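Long-range contacts in SusD superfamily protein (Parabacteroides distasonis, PDB 3OTN), which probably binds carbohydrate nutrients at the bacterial outer membrane: residues 136-141 / 156-161; 239-244 / 351-356; 336-341 / 417-422. One frame throughout, in Å; residues are numbered along the deposited sequence.

Contact 1. Residues 136-141 / 156-161; sequences VPKITT and VKEIYD. With EDO (1,2-ethanediol), chain R.
The ammonium of K138 is gripped by two carboxylates of helix 156-172: NZ lies 2.8 Å from OE1 of E158 in a salt bridge, and E162, one turn further along the same helix, takes a second. NZ stands above the E158 carboxylate plane, 41° out of it, and the two side chains cross at about a right angle. The bend of the lysine chain at chi3 (70°) swings its end over to the glutamate, whose own chain runs extended beyond CG. With two acids around it, the ammonium is likely to stay charged.

The aliphatic part of the same lysine packs on I159, CD1 of the isoleucine lying 3.6 Å from CB of K138, the two side chains sliding past each other in opposite directions. The same methyl sits 3.6 Å from the carbonyl O of V136, and CG1 of I159 meets CG2 of V136 at 3.9 Å, the two side chains crossing at about a right angle. The loop thus covers part of I159, and Y126 and V130 of helix 108-133 also touch it.

V136 in turn leans on W83 and Y87 of helix 79-100. The arrangement is that of a connecting loop between consecutive helices, 108-133 and 156-172, folded back along the first turns of the second helix, within the alpha-helical, TPR-related part of the SusD fold.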
# COMPACT_ATOMS: atom_id res chain seq x y z
N VAL A 136 -16.90 -7.80 6.10
CA VAL A 136 -16.85 -8.57 4.84
C VAL A 136 -17.12 -10.03 5.13
O VAL A 136 -16.99 -10.46 6.30
CB VAL A 136 -15.51 -8.41 4.13
CG1 VAL A 136 -15.31 -6.96 3.71
CG2 VAL A 136 -14.35 -8.91 5.01
N PRO A 137 -17.54 -10.80 4.10
CA PRO A 137 -17.75 -12.24 4.31
C PRO A 137 -16.53 -12.98 4.84
O PRO A 137 -15.43 -12.77 4.38
CB PRO A 137 -18.13 -12.74 2.91
CG PRO A 137 -18.79 -11.55 2.28
CD PRO A 137 -18.05 -10.38 2.78
N LYS A 138 -16.79 -13.84 5.81
CA LYS A 138 -15.80 -14.62 6.51
C LYS A 138 -15.76 -16.01 5.86
O LYS A 138 -16.56 -16.87 6.20
CB LYS A 138 -16.22 -14.72 7.97
CG LYS A 138 -15.26 -15.48 8.89
CD LYS A 138 -15.63 -15.27 10.36
CE LYS A 138 -16.88 -15.95 10.74
NZ LYS A 138 -17.13 -15.82 12.22
N ILE A 139 -14.80 -16.21 4.95
CA ILE A 139 -14.69 -17.39 4.10
C ILE A 139 -13.30 -18.00 4.21
O ILE A 139 -12.31 -17.39 3.77
CB ILE A 139 -14.98 -17.05 2.62
CG1 ILE A 139 -16.38 -16.47 2.45
CG2 ILE A 139 -14.87 -18.30 1.73
CD1 ILE A 139 -16.63 -15.88 1.08
N THR A 140 -13.23 -19.17 4.82
CA THR A 140 -12.00 -19.94 4.92
C THR A 140 -12.17 -21.36 4.39
O THR A 140 -11.26 -22.17 4.55
CB THR A 140 -11.52 -20.04 6.41
OG1 THR A 140 -12.55 -20.62 7.19
CG2 THR A 140 -11.19 -18.67 6.97
N THR A 141 -13.32 -21.68 3.79
CA THR A 141 -13.55 -23.02 3.27
C THR A 141 -13.69 -22.92 1.76
O THR A 141 -14.06 -21.88 1.23
CB THR A 141 -14.81 -23.71 3.91
OG1 THR A 141 -16.00 -23.26 3.27
CG2 THR A 141 -14.91 -23.40 5.38
N VAL A 156 -15.91 -6.87 11.33
CA VAL A 156 -14.48 -6.66 11.20
C VAL A 156 -13.71 -7.41 12.30
O VAL A 156 -12.77 -8.17 12.00
CB VAL A 156 -14.09 -5.13 11.22
CG1 VAL A 156 -12.57 -4.95 11.38
CG2 VAL A 156 -14.54 -4.43 9.94
N LYS A 157 -14.13 -7.27 13.55
CA LYS A 157 -13.42 -7.93 14.66
C LYS A 157 -13.27 -9.45 14.49
O LYS A 157 -12.20 -10.00 14.77
CB LYS A 157 -14.07 -7.60 16.02
CG LYS A 157 -13.15 -7.98 17.21
CD LYS A 157 -13.73 -7.46 18.54
CE LYS A 157 -12.74 -7.62 19.72
NZ LYS A 157 -12.41 -9.04 19.95
N GLU A 158 -14.31 -10.09 13.98
CA GLU A 158 -14.25 -11.52 13.68
C GLU A 158 -13.23 -11.87 12.58
O GLU A 158 -12.55 -12.89 12.68
CB GLU A 158 -15.64 -12.10 13.33
CG GLU A 158 -16.69 -12.10 14.48
CD GLU A 158 -18.06 -12.67 14.03
OE1 GLU A 158 -18.10 -13.35 12.98
OE2 GLU A 158 -19.09 -12.46 14.72
N ILE A 159 -13.14 -11.04 11.54
CA ILE A 159 -12.19 -11.29 10.46
C ILE A 159 -10.77 -11.22 11.04
O ILE A 159 -9.95 -12.10 10.79
CB ILE A 159 -12.32 -10.27 9.29
CG1 ILE A 159 -13.71 -10.27 8.63
CG2 ILE A 159 -11.21 -10.49 8.28
CD1 ILE A 159 -14.24 -11.67 8.22
N TYR A 160 -10.49 -10.20 11.83
CA TYR A 160 -9.20 -10.11 12.51
C TYR A 160 -8.95 -11.30 13.49
O TYR A 160 -7.91 -11.94 13.41
CB TYR A 160 -9.06 -8.81 13.30
CG TYR A 160 -8.62 -7.56 12.56
CD1 TYR A 160 -7.28 -7.20 12.48
CD2 TYR A 160 -9.56 -6.67 12.06
CE1 TYR A 160 -6.88 -5.99 11.84
CE2 TYR A 160 -9.18 -5.50 11.42
CZ TYR A 160 -7.85 -5.16 11.32
OH TYR A 160 -7.52 -3.98 10.73
N ASP A 161 -9.90 -11.56 14.37
CA ASP A 161 -9.67 -12.55 15.44
C ASP A 161 -9.67 -14.01 14.95
O ASP A 161 -9.01 -14.85 15.55
CB ASP A 161 -10.75 -12.45 16.53
CG ASP A 161 -10.69 -11.16 17.33
OD1 ASP A 161 -9.69 -10.43 17.25
OD2 ASP A 161 -11.66 -10.91 18.04
C1 EDO R . -8.78 -24.01 3.93
O1 EDO R . -9.63 -24.96 3.30
C2 EDO R . -8.98 -24.08 5.44
O2 EDO R . -8.70 -22.81 6.04

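Contact 2. Residues 239-244 / 351-356. With EDO (1,2-ethanediol), chain P.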
# COMPACT_ATOMS: atom_id res chain seq x y z
N ARG A 239 12.94 3.97 -7.33
CA ARG A 239 12.60 3.97 -8.74
C ARG A 239 13.69 3.33 -9.61
O ARG A 239 13.75 3.59 -10.81
CB ARG A 239 12.28 5.42 -9.20
CG ARG A 239 13.42 6.42 -9.14
CD ARG A 239 12.94 7.85 -9.42
NE ARG A 239 14.10 8.73 -9.42
CZ ARG A 239 14.99 8.84 -10.40
NH1 ARG A 239 14.86 8.21 -11.56
NH2 ARG A 239 16.05 9.63 -10.21
N LEU A 240 14.55 2.50 -8.99
CA LEU A 240 15.53 1.72 -9.68
C LEU A 240 15.14 0.24 -9.72
O LEU A 240 15.13 -0.42 -8.66
CB LEU A 240 16.89 1.86 -9.02
CG LEU A 240 17.76 3.02 -9.44
CD1 LEU A 240 19.01 2.96 -8.55
CD2 LEU A 240 18.13 2.96 -10.98
N PRO A 241 14.87 -0.31 -10.92
CA PRO A 241 14.54 -1.75 -10.98
C PRO A 241 15.60 -2.70 -10.38
O PRO A 241 15.24 -3.77 -9.86
CB PRO A 241 14.39 -2.01 -12.49
CG PRO A 241 13.89 -0.71 -13.04
CD PRO A 241 14.61 0.36 -12.21
N SER A 242 16.87 -2.32 -10.44
CA SER A 242 17.96 -3.12 -9.88
C SER A 242 17.85 -3.36 -8.38
O SER A 242 18.41 -4.33 -7.89
CB SER A 242 19.34 -2.50 -10.18
OG SER A 242 19.45 -1.22 -9.56
N GLN A 243 17.16 -2.46 -7.68
CA GLN A 243 16.88 -2.59 -6.25
C GLN A 243 15.65 -3.45 -5.89
O GLN A 243 15.40 -3.64 -4.71
CB GLN A 243 16.78 -1.20 -5.61
CG GLN A 243 18.08 -0.45 -5.69
CD GLN A 243 19.14 -1.00 -4.75
OE1 GLN A 243 19.93 -1.86 -5.10
NE2 GLN A 243 19.17 -0.50 -3.56
N ASN A 244 14.94 -4.00 -6.87
CA ASN A 244 13.78 -4.89 -6.64
C ASN A 244 14.08 -6.02 -5.63
O ASN A 244 15.07 -6.73 -5.80
CB ASN A 244 13.35 -5.56 -7.95
CG ASN A 244 12.52 -4.66 -8.90
OD1 ASN A 244 12.18 -3.52 -8.61
ND2 ASN A 244 12.21 -5.22 -10.05
N SER A 351 8.33 -0.87 -17.99
CA SER A 351 8.93 -0.75 -16.68
C SER A 351 8.96 -2.08 -15.98
O SER A 351 7.92 -2.75 -15.88
CB SER A 351 8.15 0.21 -15.80
OG SER A 351 8.70 0.22 -14.49
N ASP A 352 10.13 -2.40 -15.45
CA ASP A 352 10.33 -3.58 -14.60
C ASP A 352 10.62 -3.16 -13.16
O ASP A 352 11.31 -3.86 -12.41
CB ASP A 352 11.40 -4.51 -15.19
CG ASP A 352 12.72 -3.83 -15.46
OD1 ASP A 352 12.85 -2.60 -15.33
OD2 ASP A 352 13.68 -4.55 -15.84
N LEU A 353 10.04 -2.03 -12.76
CA LEU A 353 10.12 -1.52 -11.38
C LEU A 353 9.01 -2.15 -10.51
O LEU A 353 7.83 -2.03 -10.83
CB LEU A 353 10.01 0.03 -11.34
CG LEU A 353 10.08 0.73 -9.98
CD1 LEU A 353 11.45 0.55 -9.24
CD2 LEU A 353 9.71 2.25 -10.11
N ASN A 354 9.41 -2.78 -9.40
CA ASN A 354 8.45 -3.39 -8.46
C ASN A 354 7.65 -2.29 -7.76
O ASN A 354 8.09 -1.12 -7.73
CB ASN A 354 9.17 -4.29 -7.42
CG ASN A 354 9.48 -5.68 -7.93
OD1 ASN A 354 9.26 -5.99 -9.09
ND2 ASN A 354 10.00 -6.56 -7.03
N TRP A 355 6.45 -2.63 -7.28
CA TRP A 355 5.63 -1.76 -6.41
C TRP A 355 5.62 -2.34 -4.98
O TRP A 355 5.24 -3.49 -4.78
CB TRP A 355 4.23 -1.63 -6.95
CG TRP A 355 3.24 -0.90 -6.09
CD1 TRP A 355 2.30 -1.45 -5.25
CD2 TRP A 355 3.10 0.52 -5.95
NE1 TRP A 355 1.57 -0.48 -4.65
CE2 TRP A 355 2.03 0.75 -5.05
CE3 TRP A 355 3.73 1.63 -6.53
CZ2 TRP A 355 1.60 2.02 -4.70
CZ3 TRP A 355 3.29 2.91 -6.19
CH2 TRP A 355 2.24 3.08 -5.28
N SER A 356 6.04 -1.54 -4.01
CA SER A 356 6.10 -2.02 -2.63
C SER A 356 4.76 -2.24 -1.94
O SER A 356 3.85 -1.44 -2.08
CB SER A 356 6.91 -1.06 -1.79
OG SER A 356 8.22 -1.14 -2.20
C1 EDO P . 14.03 -9.41 -16.11
O1 EDO P . 12.88 -9.84 -16.90
C2 EDO P . 14.31 -7.90 -16.18
O2 EDO P . 13.14 -7.10 -15.94
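Two loop segments meet here without strand pairing, the CA atoms of P241 and L353 coming within 4.4 Å where a short 3-10 turn, 241-243, abuts the approach to strand 355-356. That approach begins with an ST turn, in which OG of S351 accepts from N of L353. N244, just after the 3-10 turn, bridges the backbone of 351-356 with both ends of its carboxamide. Its ND2 donates to the carbonyl O of D352 at 2.9 Å, nearly along the C=O axis and close to the amide plane of N244. Its OD1 accepts from N of N354 at 3.0 Å, a bond with an N-H...O angle of 162° although the donor lies above the carbonyl plane. The two bonds fix the rotation of the amide, and the side-chain amide of N354 stacks on it with planes 10° apart, CG of N244 lying 3.4 Å from CG of N354. N354 is held in its turn by Q252, through ND2, and by N of F255, through OD1. An alanine in place of N244 would remove both bonds and is likely to leave the D352 carbonyl and the backbone N-H of N354 without these mates, and the side-chain amide of N354 without its stacking partner.

The apolar half of the contact is carried by L353. With CG anti to the backbone N (chi1 -180°), its two methyls lie against the backbone of R239, CD1 of L353 being 3.6 Å from C of R239. CG of P241 lies 3.1 Å from OD1 of D352, the side chains crossing at about a right angle. At the edge of the contact, D352 OD2 receives a hydrogen bond of 2.6 Å from O2 of a 1,2-ethanediol molecule, probably from the crystallisation liquor.

Contact 3. Residues 336-341 / 417-422; sequences IYKFFD and DLCYEN
A buried lysine reaches the type II beta turn, L418 to E421, that follows the last turns of helix 403-418. K338, from a type I turn spanning Y337 to F340, arrives with its chain extended beyond CG and CG anti to the backbone N (chi1 -167°), which carries the ammonium deep into the turn. Three oxygens grip NZ. The carbonyl O of C419, 2.7 Å from NZ of K338, is met in its carbonyl plane on a lone pair; the carbonyl O of D417 is met by NZ at 2.9 Å from above its plane. OE2 of E421 completes the set at 2.7 Å from NZ, a salt bridge that uses the anti lone pair. The carbonyls at the helix end and the glutamate together would be expected to favour the charged form of this lysine, and R359 gives E421 OE2 a second positive partner.

Beside the lysine, the ring of F339 meets E421 at its edge, CZ of F339 3.8 Å from CG of E421, with the carboxylate turned almost perpendicular to the ring. CE2 of F339 packs 4.2 Å from CB of Y420. It also lies 3.4 Å from the carbonyl O of Y420, which this contact buries without a polar partner in the model. Elsewhere in the contact, I336 lays CD1 over the centre of the Y420 ring, a CH-pi contact in which the methyl is 3.6 Å from the centroid and 13° off the ring normal. The hydroxyl of Y420 is bonded beyond the contact to the carbonyl O of K54.

The contact thus joins the loop between strand 334-336 and helix 342-348 to the end of helix 403-418; P287 of strand 286-287 touches both I336 and Y420, and helix 360-375 lies against D417 and L418.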
# COMPACT_ATOMS: atom_id res chain seq x y z
N ILE A 336 4.68 13.89 -9.48
CA ILE A 336 5.39 12.86 -8.73
C ILE A 336 6.48 12.21 -9.58
O ILE A 336 6.20 11.64 -10.62
CB ILE A 336 4.43 11.80 -8.16
CG1 ILE A 336 3.53 12.45 -7.09
CG2 ILE A 336 5.29 10.67 -7.52
CD1 ILE A 336 2.11 11.84 -6.94
N TYR A 337 7.71 12.35 -9.09
CA TYR A 337 8.92 11.75 -9.65
C TYR A 337 9.38 10.53 -8.87
O TYR A 337 10.26 9.80 -9.33
CB TYR A 337 10.06 12.79 -9.61
CG TYR A 337 11.20 12.57 -10.57
CD1 TYR A 337 11.01 12.63 -11.95
CD2 TYR A 337 12.50 12.30 -10.09
CE1 TYR A 337 12.09 12.45 -12.84
CE2 TYR A 337 13.57 12.11 -11.00
CZ TYR A 337 13.35 12.19 -12.35
OH TYR A 337 14.40 12.01 -13.23
N LYS A 338 8.76 10.27 -7.71
CA LYS A 338 9.17 9.18 -6.78
C LYS A 338 9.33 7.80 -7.44
O LYS A 338 10.22 7.01 -7.08
CB LYS A 338 8.17 9.15 -5.64
CG LYS A 338 8.52 8.37 -4.45
CD LYS A 338 7.55 8.72 -3.31
CE LYS A 338 7.76 7.81 -2.16
NZ LYS A 338 7.03 8.21 -0.94
N PHE A 339 8.53 7.55 -8.47
CA PHE A 339 8.47 6.25 -9.15
C PHE A 339 8.87 6.33 -10.63
O PHE A 339 8.49 5.49 -11.40
CB PHE A 339 7.05 5.70 -9.02
CG PHE A 339 6.52 5.75 -7.60
CD1 PHE A 339 7.15 5.03 -6.60
CD2 PHE A 339 5.41 6.52 -7.27
CE1 PHE A 339 6.67 5.04 -5.28
CE2 PHE A 339 4.92 6.54 -5.96
CZ PHE A 339 5.55 5.79 -4.98
N PHE A 340 9.73 7.29 -10.96
CA PHE A 340 10.14 7.56 -12.34
C PHE A 340 11.28 6.60 -12.78
O PHE A 340 12.48 6.87 -12.64
CB PHE A 340 10.52 9.04 -12.43
CG PHE A 340 10.66 9.58 -13.83
CD1 PHE A 340 11.86 9.42 -14.55
CD2 PHE A 340 9.65 10.36 -14.39
CE1 PHE A 340 11.99 10.00 -15.83
CE2 PHE A 340 9.77 10.89 -15.63
CZ PHE A 340 10.95 10.72 -16.36
N ASP A 341 10.85 5.45 -13.27
CA ASP A 341 11.71 4.45 -13.91
C ASP A 341 12.22 5.08 -15.19
O ASP A 341 11.56 5.05 -16.23
CB ASP A 341 10.91 3.15 -14.14
CG ASP A 341 11.72 2.03 -14.83
OD1 ASP A 341 12.85 2.26 -15.34
OD2 ASP A 341 11.18 0.91 -14.92
N ASP A 417 7.63 10.82 3.99
CA ASP A 417 8.51 9.78 3.44
C ASP A 417 7.77 8.72 2.65
O ASP A 417 8.29 8.21 1.65
CB ASP A 417 9.34 9.10 4.54
CG ASP A 417 10.79 8.94 4.15
OD1 ASP A 417 11.40 9.99 3.88
OD2 ASP A 417 11.31 7.78 4.09
N LEU A 418 6.57 8.37 3.12
CA LEU A 418 5.77 7.33 2.46
C LEU A 418 4.65 7.84 1.52
O LEU A 418 3.77 7.07 1.13
CB LEU A 418 5.18 6.40 3.52
CG LEU A 418 6.20 5.92 4.58
CD1 LEU A 418 5.48 5.07 5.63
CD2 LEU A 418 7.32 5.13 3.90
N CYS A 419 4.66 9.11 1.15
CA CYS A 419 3.59 9.63 0.33
C CYS A 419 3.43 8.89 -0.99
O CYS A 419 4.42 8.55 -1.63
CB CYS A 419 3.78 11.12 0.03
SG CYS A 419 5.42 11.58 -0.66
N TYR A 420 2.17 8.69 -1.39
CA TYR A 420 1.78 8.11 -2.65
C TYR A 420 2.15 6.64 -2.78
O TYR A 420 2.25 6.14 -3.90
CB TYR A 420 2.28 8.95 -3.84
CG TYR A 420 1.89 10.43 -3.64
CD1 TYR A 420 0.55 10.80 -3.55
CD2 TYR A 420 2.85 11.41 -3.48
CE1 TYR A 420 0.18 12.12 -3.33
CE2 TYR A 420 2.48 12.75 -3.25
CZ TYR A 420 1.14 13.09 -3.17
OH TYR A 420 0.74 14.40 -2.96
N GLU A 421 2.36 5.98 -1.63
CA GLU A 421 2.69 4.54 -1.55
C GLU A 421 1.55 3.71 -0.98
O GLU A 421 1.77 2.58 -0.52
CB GLU A 421 3.95 4.34 -0.68
CG GLU A 421 5.23 4.90 -1.25
CD GLU A 421 6.46 4.70 -0.30
OE1 GLU A 421 6.68 3.60 0.22
OE2 GLU A 421 7.20 5.68 -0.08
N ASN A 422 0.33 4.25 -1.00
CA ASN A 422 -0.86 3.55 -0.53
C ASN A 422 -0.82 3.25 0.96
O ASN A 422 -1.29 2.19 1.41
CB ASN A 422 -1.12 2.25 -1.38
CG ASN A 422 -1.87 2.49 -2.72
OD1 ASN A 422 -2.28 1.53 -3.37
ND2 ASN A 422 -2.00 3.75 -3.16

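In the fold
Contacts 2 and 3 adjoin, with centres 12 Å apart, and their segments alternate along the chain. Segment 336-341 joins them: OD2 of D341 lies 2.6 Å from OG of S351 and O of F340 lies 2.9 Å from NH1 of R239, both probable hydrogen bonds. In addition, CH2 of W355 packs 3.4 Å from O of Y420. Contact 1 stands apart on the opposite side of the chain's centre, its own centre about 33 Å from that of contact 2 and about 32 Å from that of contact 3. Acetate ions, probably from the crystallisation liquor, lie about 3 Å from the side chains of P137 in contact 1 and N244 in contact 2.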